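Local coordinates for 177aa long conserved hypothetical protein (ST1454) (Sulfolobus tokodaii, PDB 1WOZ) that probably transfers the adenosyl group of ATP to cob(I)alamin, as a trimeric PduO-type corrinoid adenosyltransferase, at residues L61-E66 with E79-W84; L24-G29 with V129-E134. One frame throughout, in Å; residues are numbered along the deposited sequence.

Interaction 1 (L61-E66 with E79-W84); sequences LFEIGE and EKYVKW
Tyr81 and Glu63 make this contact between the helix 48-69 and the helix 79-96, and they meet at the ends of their side chains. The phenol OH of Tyr81 donates a hydrogen bond to the carboxylate oxygen OE2 of Glu63, with a short OH–OE2 distance of 2.5 Å. Relative to the ring, the acceptor lies at the edge and in the plane of the phenol, on the CE1 side, with Glu63 OE2 3.0 Å from Tyr81 CE1. Relative to the carboxylate, the hydroxyl approaches from above, 56° out of the carboxylate plane, and the two flat groups are turned 62° against each other. The Glu63 chain runs extended beyond CG (chi2 -173°), which carries the carboxylate out toward Tyr81. The other oxygen, OE1, forms a salt bridge with Lys75 in the connection between the two helices, so the carboxylate is held through both oxygens, and the lysine would probably stabilise its negative charge. Tyr81 also packs on Tyr145 of the helix 140-163. The contact is a polar bridge near the surface between two sequence-adjacent helices, and it links helix 79-96 to helix 48-69 within the helical bundle characteristic of PduO-type adenosyltransferases.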
loop_
_atom_site.group_PDB
_atom_site.type_symbol
_atom_site.label_atom_id
_atom_site.label_comp_id
_atom_site.label_asym_id
_atom_site.label_seq_id
_atom_site.Cartn_x
_atom_site.Cartn_y
_atom_site.Cartn_z
ATOM N N LEU A 61 -13.301 -8.839 -9.585
ATOM C CA LEU A 61 -12.171 -8.028 -10.038
ATOM C C LEU A 61 -11.485 -8.801 -11.175
ATOM O O LEU A 61 -10.955 -8.202 -12.118
ATOM C CB LEU A 61 -11.160 -7.748 -8.902
ATOM C CG LEU A 61 -11.704 -6.781 -7.833
ATOM C CD1 LEU A 61 -10.614 -6.451 -6.827
ATOM C CD2 LEU A 61 -12.192 -5.478 -8.502
ATOM N N PHE A 62 -11.470 -10.133 -11.091
ATOM C CA PHE A 62 -10.875 -10.901 -12.198
ATOM C C PHE A 62 -11.785 -10.752 -13.421
ATOM O O PHE A 62 -11.311 -10.660 -14.548
ATOM C CB PHE A 62 -10.719 -12.387 -11.845
ATOM C CG PHE A 62 -9.421 -12.705 -11.155
ATOM C CD1 PHE A 62 -9.314 -12.652 -9.773
ATOM C CD2 PHE A 62 -8.281 -13.014 -11.905
ATOM C CE1 PHE A 62 -8.086 -12.898 -9.138
ATOM C CE2 PHE A 62 -7.056 -13.261 -11.270
ATOM C CZ PHE A 62 -6.971 -13.199 -9.880
ATOM N N GLU A 63 -13.100 -10.726 -13.210
ATOM C CA GLU A 63 -13.996 -10.543 -14.350
ATOM C C GLU A 63 -13.798 -9.163 -14.981
ATOM O O GLU A 63 -13.852 -9.005 -16.216
ATOM C CB GLU A 63 -15.450 -10.743 -13.916
ATOM C CG GLU A 63 -15.721 -12.185 -13.509
ATOM C CD GLU A 63 -17.189 -12.477 -13.228
ATOM O OE1 GLU A 63 -17.584 -13.645 -13.387
ATOM O OE2 GLU A 63 -17.940 -11.566 -12.828
ATOM N N ILE A 64 -13.553 -8.162 -14.139
ATOM C CA ILE A 64 -13.307 -6.811 -14.632
ATOM C C ILE A 64 -12.036 -6.831 -15.471
ATOM O O ILE A 64 -11.965 -6.201 -16.533
ATOM C CB ILE A 64 -13.150 -5.792 -13.442
ATOM C CG1 ILE A 64 -14.518 -5.549 -12.816
ATOM C CG2 ILE A 64 -12.435 -4.522 -13.911
ATOM C CD1 ILE A 64 -14.511 -4.609 -11.619
ATOM N N GLY A 65 -11.019 -7.545 -14.995
ATOM C CA GLY A 65 -9.787 -7.631 -15.767
ATOM C C GLY A 65 -10.005 -8.288 -17.130
ATOM O O GLY A 65 -9.392 -7.892 -18.126
ATOM N N GLU A 66 -10.881 -9.285 -17.193
ATOM C CA GLU A 66 -11.145 -9.948 -18.470
ATOM C C GLU A 66 -11.959 -9.042 -19.381
ATOM O O GLU A 66 -11.755 -9.030 -20.599
ATOM C CB GLU A 66 -11.870 -11.283 -18.243
ATOM C CG GLU A 66 -11.013 -12.262 -17.464
ATOM C CD GLU A 66 -11.353 -13.727 -17.713
ATOM O OE1 GLU A 66 -12.514 -14.144 -17.498
ATOM O OE2 GLU A 66 -10.422 -14.458 -18.109
ATOM N N GLU A 79 -25.018 -3.367 -14.889
ATOM C CA GLU A 79 -25.703 -2.864 -13.705
ATOM C C GLU A 79 -25.938 -3.846 -12.567
ATOM O O GLU A 79 -25.942 -3.432 -11.417
ATOM C CB GLU A 79 -27.040 -2.219 -14.094
ATOM C CG GLU A 79 -26.883 -0.932 -14.898
ATOM C CD GLU A 79 -28.216 -0.353 -15.354
ATOM O OE1 GLU A 79 -28.962 0.195 -14.506
ATOM O OE2 GLU A 79 -28.519 -0.457 -16.569
ATOM N N LYS A 80 -26.131 -5.131 -12.861
ATOM C CA LYS A 80 -26.378 -6.099 -11.791
ATOM C C LYS A 80 -25.203 -6.256 -10.834
ATOM O O LYS A 80 -25.400 -6.554 -9.651
ATOM C CB LYS A 80 -26.756 -7.465 -12.359
ATOM C CG LYS A 80 -28.068 -7.465 -13.137
ATOM C CD LYS A 80 -28.555 -8.885 -13.414
ATOM C CE LYS A 80 -28.868 -9.628 -12.107
ATOM N NZ LYS A 80 -29.288 -11.044 -12.324
ATOM N N TYR A 81 -23.986 -6.089 -11.353
ATOM C CA TYR A 81 -22.782 -6.167 -10.529
ATOM C C TYR A 81 -22.832 -5.004 -9.545
ATOM O O TYR A 81 -22.625 -5.168 -8.344
ATOM C CB TYR A 81 -21.528 -5.969 -11.375
ATOM C CG TYR A 81 -21.038 -7.173 -12.136
ATOM C CD1 TYR A 81 -19.938 -7.910 -11.680
ATOM C CD2 TYR A 81 -21.639 -7.552 -13.332
ATOM C CE1 TYR A 81 -19.448 -8.994 -12.406
ATOM C CE2 TYR A 81 -21.157 -8.632 -14.062
ATOM C CZ TYR A 81 -20.063 -9.341 -13.595
ATOM O OH TYR A 81 -19.569 -10.372 -14.351
ATOM N N VAL A 82 -23.065 -3.813 -10.079
ATOM C CA VAL A 82 -23.119 -2.617 -9.249
ATOM C C VAL A 82 -24.256 -2.731 -8.222
ATOM O O VAL A 82 -24.092 -2.376 -7.057
ATOM C CB VAL A 82 -23.320 -1.369 -10.141
ATOM C CG1 VAL A 82 -23.526 -0.121 -9.282
ATOM C CG2 VAL A 82 -22.108 -1.197 -11.056
ATOM N N LYS A 83 -25.402 -3.253 -8.665
ATOM C CA LYS A 83 -26.573 -3.406 -7.804
ATOM C C LYS A 83 -26.259 -4.160 -6.517
ATOM O O LYS A 83 -26.560 -3.692 -5.427
ATOM C CB LYS A 83 -27.675 -4.161 -8.544
ATOM C CG LYS A 83 -28.836 -4.542 -7.653
ATOM C CD LYS A 83 -29.860 -3.419 -7.576
ATOM C CE LYS A 83 -30.752 -3.411 -8.830
ATOM N NZ LYS A 83 -29.996 -3.354 -10.133
ATOM N N TRP A 84 -25.680 -5.347 -6.664
ATOM C CA TRP A 84 -25.311 -6.164 -5.525
ATOM C C TRP A 84 -24.435 -5.360 -4.528
ATOM O O TRP A 84 -24.627 -5.453 -3.326
ATOM C CB TRP A 84 -24.555 -7.405 -6.022
ATOM C CG TRP A 84 -23.991 -8.171 -4.916
ATOM C CD1 TRP A 84 -24.687 -8.886 -3.977
ATOM C CD2 TRP A 84 -22.618 -8.189 -4.505
ATOM N NE1 TRP A 84 -23.828 -9.337 -2.999
ATOM C CE2 TRP A 84 -22.558 -8.921 -3.295
ATOM C CE3 TRP A 84 -21.437 -7.661 -5.039
ATOM C CZ2 TRP A 84 -21.353 -9.134 -2.604
ATOM C CZ3 TRP A 84 -20.234 -7.877 -4.350
ATOM C CH2 TRP A 84 -20.212 -8.606 -3.142
#

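Interaction 2 (L24-G29 with V129-E134); sequences LVNFLG and VKYTKE
Apolar contact between Phe27 and Tyr131 carries most of this packing between the helices 23-44 and 109-134, whose backbones come closest at these two residues, with Phe27 CA and Tyr131 CA 7.1 Å apart. The rings meet obliquely, their centroids separated by 5.2 Å and their planes inclined at 36°. Tyr131 presents its CD2 corner over one face of the Phe27 ring, 3.5 Å from Phe27 CG, while the neighbouring Tyr131 CE2 rests at the same distance of 3.5 Å from Phe27 CA. With CG roughly anti to the backbone N (chi1 -159°), the Phe27 side chain is directed so that its ring lies against Tyr131 CD2, with Phe27 CD1 also near Tyr131 CB. Farther out on the phenol, the methylene CB of Asn26 packs 3.5 Å from Tyr131 OH.

The polar ends are satisfied elsewhere. Tyr131 OH is hydrogen-bonded to Asp30 OD2, one turn after Asn26 on helix 23-44, whereas the amide of Asn26 turns to Ser22 O through ND2 and to Arg126 of the second subunit through OD1. Replacing Tyr131 by an alanine would probably open a gap beside Phe27 and deprive Asp30 of its phenol partner.

Phe27 also packs on Leu68 of the helix 48-69 and Ile142 of the helix 140-163, so it lies where helix 109-134 meets helices 23-44, 48-69 and 140-163.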
loop_
_atom_site.group_PDB
_atom_site.type_symbol
_atom_site.label_atom_id
_atom_site.label_comp_id
_atom_site.label_asym_id
_atom_site.label_seq_id
_atom_site.Cartn_x
_atom_site.Cartn_y
_atom_site.Cartn_z
ATOM N N LEU A 24 -3.312 -0.412 -20.298
ATOM C CA LEU A 24 -3.959 -1.671 -19.944
ATOM C C LEU A 24 -3.190 -2.441 -18.874
ATOM O O LEU A 24 -3.780 -2.887 -17.892
ATOM C CB LEU A 24 -4.153 -2.584 -21.160
ATOM C CG LEU A 24 -4.759 -3.960 -20.800
ATOM C CD1 LEU A 24 -6.139 -3.786 -20.190
ATOM C CD2 LEU A 24 -4.863 -4.838 -22.058
ATOM N N VAL A 25 -1.879 -2.594 -19.066
ATOM C CA VAL A 25 -1.055 -3.328 -18.105
ATOM C C VAL A 25 -1.092 -2.668 -16.727
ATOM O O VAL A 25 -1.173 -3.356 -15.706
ATOM C CB VAL A 25 0.401 -3.444 -18.598
ATOM C CG1 VAL A 25 1.266 -4.120 -17.527
ATOM C CG2 VAL A 25 0.430 -4.272 -19.889
ATOM N N ASN A 26 -1.032 -1.340 -16.701
ATOM C CA ASN A 26 -1.111 -0.606 -15.436
ATOM C C ASN A 26 -2.487 -0.753 -14.755
ATOM O O ASN A 26 -2.566 -0.899 -13.538
ATOM C CB ASN A 26 -0.784 0.870 -15.667
ATOM C CG ASN A 26 0.717 1.141 -15.660
ATOM O OD1 ASN A 26 1.367 1.088 -14.611
ATOM N ND2 ASN A 26 1.274 1.424 -16.826
ATOM N N PHE A 27 -3.570 -0.716 -15.531
ATOM C CA PHE A 27 -4.910 -0.875 -14.977
ATOM C C PHE A 27 -5.015 -2.279 -14.355
ATOM O O PHE A 27 -5.489 -2.440 -13.223
ATOM C CB PHE A 27 -5.967 -0.690 -16.087
ATOM C CG PHE A 27 -7.349 -0.349 -15.581
ATOM C CD1 PHE A 27 -8.302 0.181 -16.453
ATOM C CD2 PHE A 27 -7.712 -0.563 -14.247
ATOM C CE1 PHE A 27 -9.596 0.491 -16.012
ATOM C CE2 PHE A 27 -9.005 -0.250 -13.793
ATOM C CZ PHE A 27 -9.950 0.278 -14.685
ATOM N N LEU A 28 -4.586 -3.296 -15.098
ATOM C CA LEU A 28 -4.608 -4.664 -14.579
ATOM C C LEU A 28 -3.715 -4.762 -13.331
ATOM O O LEU A 28 -4.047 -5.473 -12.387
ATOM C CB LEU A 28 -4.127 -5.657 -15.645
ATOM C CG LEU A 28 -5.024 -5.769 -16.889
ATOM C CD1 LEU A 28 -4.341 -6.695 -17.927
ATOM C CD2 LEU A 28 -6.392 -6.346 -16.486
ATOM N N GLY A 29 -2.590 -4.055 -13.331
ATOM C CA GLY A 29 -1.712 -4.080 -12.163
ATOM C C GLY A 29 -2.407 -3.457 -10.953
ATOM O O GLY A 29 -2.304 -3.974 -9.822
ATOM N N VAL A 129 -10.108 6.464 -14.320
ATOM C CA VAL A 129 -10.570 7.639 -15.049
ATOM C C VAL A 129 -9.449 8.116 -15.976
ATOM O O VAL A 129 -9.686 8.469 -17.130
ATOM C CB VAL A 129 -10.967 8.778 -14.085
ATOM C CG1 VAL A 129 -11.299 10.041 -14.877
ATOM C CG2 VAL A 129 -12.178 8.354 -13.268
ATOM N N LYS A 130 -8.219 8.106 -15.482
ATOM C CA LYS A 130 -7.081 8.512 -16.296
ATOM C C LYS A 130 -6.824 7.517 -17.440
ATOM O O LYS A 130 -6.528 7.922 -18.571
ATOM C CB LYS A 130 -5.831 8.627 -15.423
ATOM C CG LYS A 130 -4.542 8.920 -16.168
ATOM C CD LYS A 130 -3.343 8.914 -15.221
ATOM C CE LYS A 130 -3.181 7.569 -14.507
ATOM N NZ LYS A 130 -2.023 7.556 -13.552
ATOM N N TYR A 131 -6.942 6.220 -17.165
ATOM C CA TYR A 131 -6.691 5.228 -18.205
ATOM C C TYR A 131 -7.729 5.297 -19.309
ATOM O O TYR A 131 -7.428 4.987 -20.468
ATOM C CB TYR A 131 -6.696 3.813 -17.636
ATOM C CG TYR A 131 -5.671 3.571 -16.565
ATOM C CD1 TYR A 131 -4.360 4.040 -16.700
ATOM C CD2 TYR A 131 -6.000 2.838 -15.428
ATOM C CE1 TYR A 131 -3.401 3.783 -15.711
ATOM C CE2 TYR A 131 -5.060 2.575 -14.450
ATOM C CZ TYR A 131 -3.768 3.044 -14.586
ATOM O OH TYR A 131 -2.859 2.773 -13.591
ATOM N N THR A 132 -8.948 5.685 -18.949
ATOM C CA THR A 132 -10.019 5.787 -19.929
ATOM C C THR A 132 -9.681 6.814 -21.003
ATOM O O THR A 132 -10.151 6.716 -22.140
ATOM C CB THR A 132 -11.354 6.154 -19.267
ATOM O OG1 THR A 132 -11.211 7.384 -18.550
ATOM C CG2 THR A 132 -11.786 5.064 -18.306
ATOM N N LYS A 133 -8.856 7.793 -20.644
ATOM C CA LYS A 133 -8.446 8.812 -21.602
ATOM C C LYS A 133 -7.551 8.196 -22.672
ATOM O O LYS A 133 -7.590 8.597 -23.838
ATOM C CB LYS A 133 -7.688 9.933 -20.897
ATOM C CG LYS A 133 -8.457 10.541 -19.743
ATOM C CD LYS A 133 -9.798 11.101 -20.189
ATOM C CE LYS A 133 -10.585 11.629 -18.997
ATOM N NZ LYS A 133 -9.757 12.570 -18.183
ATOM N N GLU A 134 -6.739 7.223 -22.276
ATOM C CA GLU A 134 -5.858 6.573 -23.228
ATOM C C GLU A 134 -6.530 5.379 -23.895
ATOM O O GLU A 134 -6.109 4.943 -24.961
ATOM C CB GLU A 134 -4.582 6.133 -22.529
ATOM C CG GLU A 134 -3.760 7.302 -22.007
ATOM C CD GLU A 134 -2.580 6.855 -21.168
ATOM O OE1 GLU A 134 -2.799 6.456 -20.000
ATOM O OE2 GLU A 134 -1.437 6.898 -21.686
#

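How the interactions relate
Interaction 2 is a buried contact, built of ring and methylene packing with the polar groups turned to partners beyond its segments. Interaction 1 is a surface contact by exposure, although its centre is nearer that of the chain (about 11 Å against 17 Å), and rests on one hydrogen bond from a phenol to a carboxylate. The two hold different pairs of helices, and along the chain interaction 1 is nested within the loop that interaction 2 closes. They meet through helices 23-44 and 48-69, where Leu28 CD2 packs 3.7 Å from Gly65 CA. Both reach the second subunit: Glu66 is hydrogen-bonded to its Tyr171 beside interaction 1, and Val25 packs on its Arg126 beside interaction 2.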